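Local coordinates for protein putative gamma-glutamylcyclotransferase YkqA (PDB 2QIK) that is a putative gamma-glutamylcyclotransferase, probably cyclising gamma-glutamyl groups with release of 5-oxoproline, at residues Val47-Asp50 and Glu51-Gly54; Gly113-Lys116 and Glu117-Ile121. All coordinates share one frame; numbering follows the deposited sequence.

Interaction 1: residues Val47-Asp50 and Glu51-Gly54; sequences VFND and EDEG
Asp-52 turns its carboxylate back under Asn-49, where OD1 accepts the backbone N of Asn-49 at 2.9 Å. This bond is almost straight, although the N-H comes from above the carboxylate plane. CG of Asp-52 stands beside its own backbone N (chi1 -66°), which folds the carboxylate back. In return Asp-52 N donates to Asn-49 O at 3.2 Å, the closing bond of a type I beta turn from Asn-49 to Asp-52. OD1 of Asn-49 takes a weak bond from Glu-51 N at 3.1 Å. The placing of this amide, and with it the bond, is doubtful, since OD1 faces OD2 of Asp-52 at 2.8 Å and ND2 lies close to the donor Glu-51 N. Further out, one water joins Val-47 O (2.8 Å) to OD2 of Asp-52, and a second joins Asp-50 O (2.8 Å) to OE1 of Glu-53. Ser-36 OG adds a weak bond to OD2 of Asp-52, tying the surface loop between strands 44-47 and 55-63 to the start of strand 36-39. With a backbone N-H, a water and a weakly bonded hydroxyl around it, the carboxylate is probably ionised, and Asp-52 holds the turn through side chain and backbone N.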
# COMPACT_ATOMS: atom_id res chain seq x y z
N VAL A 47 12.28 3.82 16.65
CA VAL A 47 13.33 3.31 17.50
C VAL A 47 13.88 2.08 16.88
O VAL A 47 13.12 1.22 16.40
CB VAL A 47 12.76 2.97 18.90
CG1 VAL A 47 13.79 2.38 19.85
CG2 VAL A 47 12.12 4.27 19.49
N PHE A 48 15.19 1.98 16.92
CA PHE A 48 15.93 0.85 16.33
C PHE A 48 16.61 0.08 17.44
O PHE A 48 17.31 0.64 18.28
CB PHE A 48 16.97 1.37 15.39
CG PHE A 48 16.44 2.18 14.28
CD1 PHE A 48 15.74 1.57 13.28
CD2 PHE A 48 16.70 3.52 14.25
CE1 PHE A 48 15.20 2.32 12.29
CE2 PHE A 48 16.26 4.26 13.19
CZ PHE A 48 15.44 3.65 12.21
N ASN A 49 16.46 -1.21 17.45
CA ASN A 49 17.19 -2.07 18.36
C ASN A 49 17.46 -3.42 17.69
O ASN A 49 16.86 -3.81 16.70
CB ASN A 49 16.44 -2.18 19.68
CG ASN A 49 15.76 -3.45 19.85
OD1 ASN A 49 15.11 -3.76 19.16
ND2 ASN A 49 16.43 -4.30 20.54
N ASP A 50 18.37 -4.16 18.31
CA ASP A 50 18.81 -5.44 17.76
C ASP A 50 17.83 -6.59 17.96
O ASP A 50 18.08 -7.68 17.49
CB ASP A 50 20.21 -5.78 18.29
CG ASP A 50 20.17 -6.14 19.71
OD1 ASP A 50 19.13 -6.29 20.38
OD2 ASP A 50 21.27 -6.25 20.30
N GLU A 51 16.71 -6.33 18.62
CA GLU A 51 15.58 -7.27 18.72
C GLU A 51 14.41 -6.92 17.85
O GLU A 51 13.31 -7.57 17.90
CB GLU A 51 15.04 -7.29 20.16
CG GLU A 51 15.97 -7.91 21.17
CD GLU A 51 15.34 -7.96 22.54
OE1 GLU A 51 14.85 -6.93 23.11
OE2 GLU A 51 15.35 -9.08 23.01
N ASP A 52 14.58 -5.97 16.97
CA ASP A 52 13.48 -5.70 16.04
C ASP A 52 13.29 -6.81 15.07
O ASP A 52 14.21 -7.18 14.37
CB ASP A 52 13.76 -4.40 15.29
CG ASP A 52 13.76 -3.19 16.14
OD1 ASP A 52 14.35 -2.17 15.75
OD2 ASP A 52 13.18 -3.15 17.23
N GLU A 53 12.07 -7.29 14.95
CA GLU A 53 11.65 -8.30 13.98
C GLU A 53 10.52 -7.86 13.09
O GLU A 53 9.86 -8.70 12.50
CB GLU A 53 11.26 -9.62 14.76
CG GLU A 53 12.21 -10.01 15.92
CD GLU A 53 13.61 -10.12 15.47
OE1 GLU A 53 14.50 -9.94 16.39
OE2 GLU A 53 13.84 -10.48 14.32
N GLY A 54 10.30 -6.59 13.06
CA GLY A 54 9.29 -5.98 12.21
C GLY A 54 9.80 -4.73 11.53
O GLY A 54 10.98 -4.38 11.66
O HOH W 1 12.83 -0.85 18.27
O HOH W 2 17.04 -10.02 16.26

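Interaction 2: residues Gly113-Lys116 and Glu117-Ile121; sequences GDWK and EHQMI
The amide of Gln-119 lies over one face of the Trp-115 indole, with CD 3.5 Å above the ring plane and offset toward the rim. The two planes are 30° apart, nearer to lying flat on each other than to standing upright. CG of Gln-119 makes a CH-pi contact 4.2 Å from the centroid of the five-membered ring, close to the ring normal. Trp-115 swings CG anti to its own N (chi1 178°), which carries the indole alongside the next helical turn, where Gln-119 can cover it. NE2 of Gln-119 is held by Glu-15. His-118 fits the indole more loosely than Gln-119 does. Its ring is roughly parallel to the indole (27°) but slid so far that the two barely overlap, with ND1 3.6 Å from CZ3 of Trp-115.

This partly exposed group sits at the N-terminal end of helix 115-122, with Asp-114 as its N-cap; Asp-114, Lys-116 and Met-120 are instead buried. OD2 of Asp-114 accepts Glu-117 N at 3.2 Å from above the carboxylate plane, and Asp-114 O starts the helical ladder by accepting His-118 N (2.9 Å). The buried cap carboxylate also forms a salt bridge with Arg-12. CB of Glu-117 packs 3.8 Å from CB of Asp-114; the Glu-117 carboxylate bonds Ser-112 OG and Tyr-202 OH, and Ser-112 OG also accepts Asp-114 N. Lys-116 runs out as an extended chain into buried surroundings, where NZ meets Asp-228 in a salt bridge and the carbonyl of Lys-13. One helical turn on from Lys-116, the buried selenomethionine Met-120 lies against Leu-198, Tyr-202 and Phe-216, and its N donates to Lys-116 O at 3.0 Å.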
# COMPACT_ATOMS: atom_id res chain seq x y z
N GLY A 113 3.58 -0.88 12.30
CA GLY A 113 4.66 -0.13 11.80
C GLY A 113 4.27 0.96 10.80
O GLY A 113 5.15 1.56 10.16
N ASP A 114 2.99 1.25 10.69
CA ASP A 114 2.49 2.10 9.61
C ASP A 114 1.59 3.16 10.20
O ASP A 114 0.50 2.89 10.71
CB ASP A 114 1.78 1.22 8.56
CG ASP A 114 1.41 1.99 7.32
OD1 ASP A 114 1.44 1.34 6.23
OD2 ASP A 114 1.05 3.18 7.40
N TRP A 115 2.07 4.42 10.14
CA TRP A 115 1.35 5.51 10.74
C TRP A 115 -0.02 5.75 10.12
O TRP A 115 -0.96 6.08 10.82
CB TRP A 115 2.24 6.78 10.63
CG TRP A 115 1.66 8.03 11.15
CD1 TRP A 115 1.46 9.21 10.44
CD2 TRP A 115 1.43 8.34 12.46
NE1 TRP A 115 0.99 10.18 11.23
CE2 TRP A 115 0.96 9.70 12.50
CE3 TRP A 115 1.44 7.62 13.63
CZ2 TRP A 115 0.57 10.37 13.65
CZ3 TRP A 115 1.08 8.38 14.85
CH2 TRP A 115 0.65 9.66 14.82
N LYS A 116 -0.10 5.66 8.80
CA LYS A 116 -1.40 5.83 8.16
C LYS A 116 -2.37 4.73 8.51
O LYS A 116 -3.57 5.00 8.67
CB LYS A 116 -1.20 5.95 6.65
CG LYS A 116 -0.64 7.16 6.11
CD LYS A 116 -0.79 7.38 4.66
CE LYS A 116 -0.35 8.73 4.35
NZ LYS A 116 -0.40 9.04 2.97
N GLU A 117 -1.89 3.51 8.60
CA GLU A 117 -2.76 2.41 9.02
C GLU A 117 -3.20 2.67 10.45
O GLU A 117 -4.40 2.53 10.76
CB GLU A 117 -1.98 1.11 8.90
CG GLU A 117 -2.79 -0.17 9.18
CD GLU A 117 -2.92 -0.60 10.59
OE1 GLU A 117 -3.72 -1.55 10.81
OE2 GLU A 117 -2.19 -0.05 11.43
N HIS A 118 -2.33 3.18 11.30
CA HIS A 118 -2.67 3.47 12.67
C HIS A 118 -3.73 4.55 12.70
O HIS A 118 -4.66 4.51 13.53
CB HIS A 118 -1.42 3.88 13.44
CG HIS A 118 -1.72 4.54 14.77
ND1 HIS A 118 -1.56 5.88 15.04
CD2 HIS A 118 -2.09 3.96 15.92
CE1 HIS A 118 -1.89 6.11 16.31
NE2 HIS A 118 -2.23 4.96 16.86
N GLN A 119 -3.60 5.59 11.89
CA GLN A 119 -4.60 6.69 11.88
C GLN A 119 -5.96 6.18 11.46
O GLN A 119 -6.96 6.52 12.01
CB GLN A 119 -4.14 7.79 10.95
CG GLN A 119 -2.89 8.58 11.50
CD GLN A 119 -2.40 9.59 10.51
OE1 GLN A 119 -2.25 10.79 10.88
NE2 GLN A 119 -2.22 9.20 9.31
N MSE A 120 -5.97 5.28 10.48
CA MSE A 120 -7.20 4.74 9.98
C MSE A 120 -7.95 3.94 11.04
O MSE A 120 -9.16 4.08 11.26
CB MSE A 120 -6.93 3.87 8.76
CG MSE A 120 -8.14 3.08 8.20
SE MSE A 120 -7.76 2.02 6.69
CE MSE A 120 -6.69 0.74 7.60
N ILE A 121 -7.22 3.05 11.74
CA ILE A 121 -7.87 2.21 12.71
C ILE A 121 -8.15 2.97 13.99
O ILE A 121 -9.26 2.89 14.52
CB ILE A 121 -7.10 0.92 12.95
CG1 ILE A 121 -7.17 0.06 11.70
CG2 ILE A 121 -7.65 0.16 14.13
CD1 ILE A 121 -6.13 0.36 10.74

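In the fold
Interaction 1 comes first along the chain, in the loop between strands 44-47 and 55-63; interaction 2 follows at the start of helix 115-122. Their centres are 19 Å apart and their nearest atoms about 7 Å, without touching. Strand 55-63, within the five-stranded antiparallel sheet, connects them: it starts just after interaction 1, and its Tyr-57 makes a backbone bond with Gly-113. Both also approach the substrate-binding segment inferred by similarity, the side chains of Phe-48 and Tyr-8 about 7 Å apart and that of Trp-115 about 4 Å from Gly-9. Interaction 1 stays at the surface, whereas helix 115-122 packs against helix 198-204 and strand 212-221 and so probably joins the two AIG2-like regions.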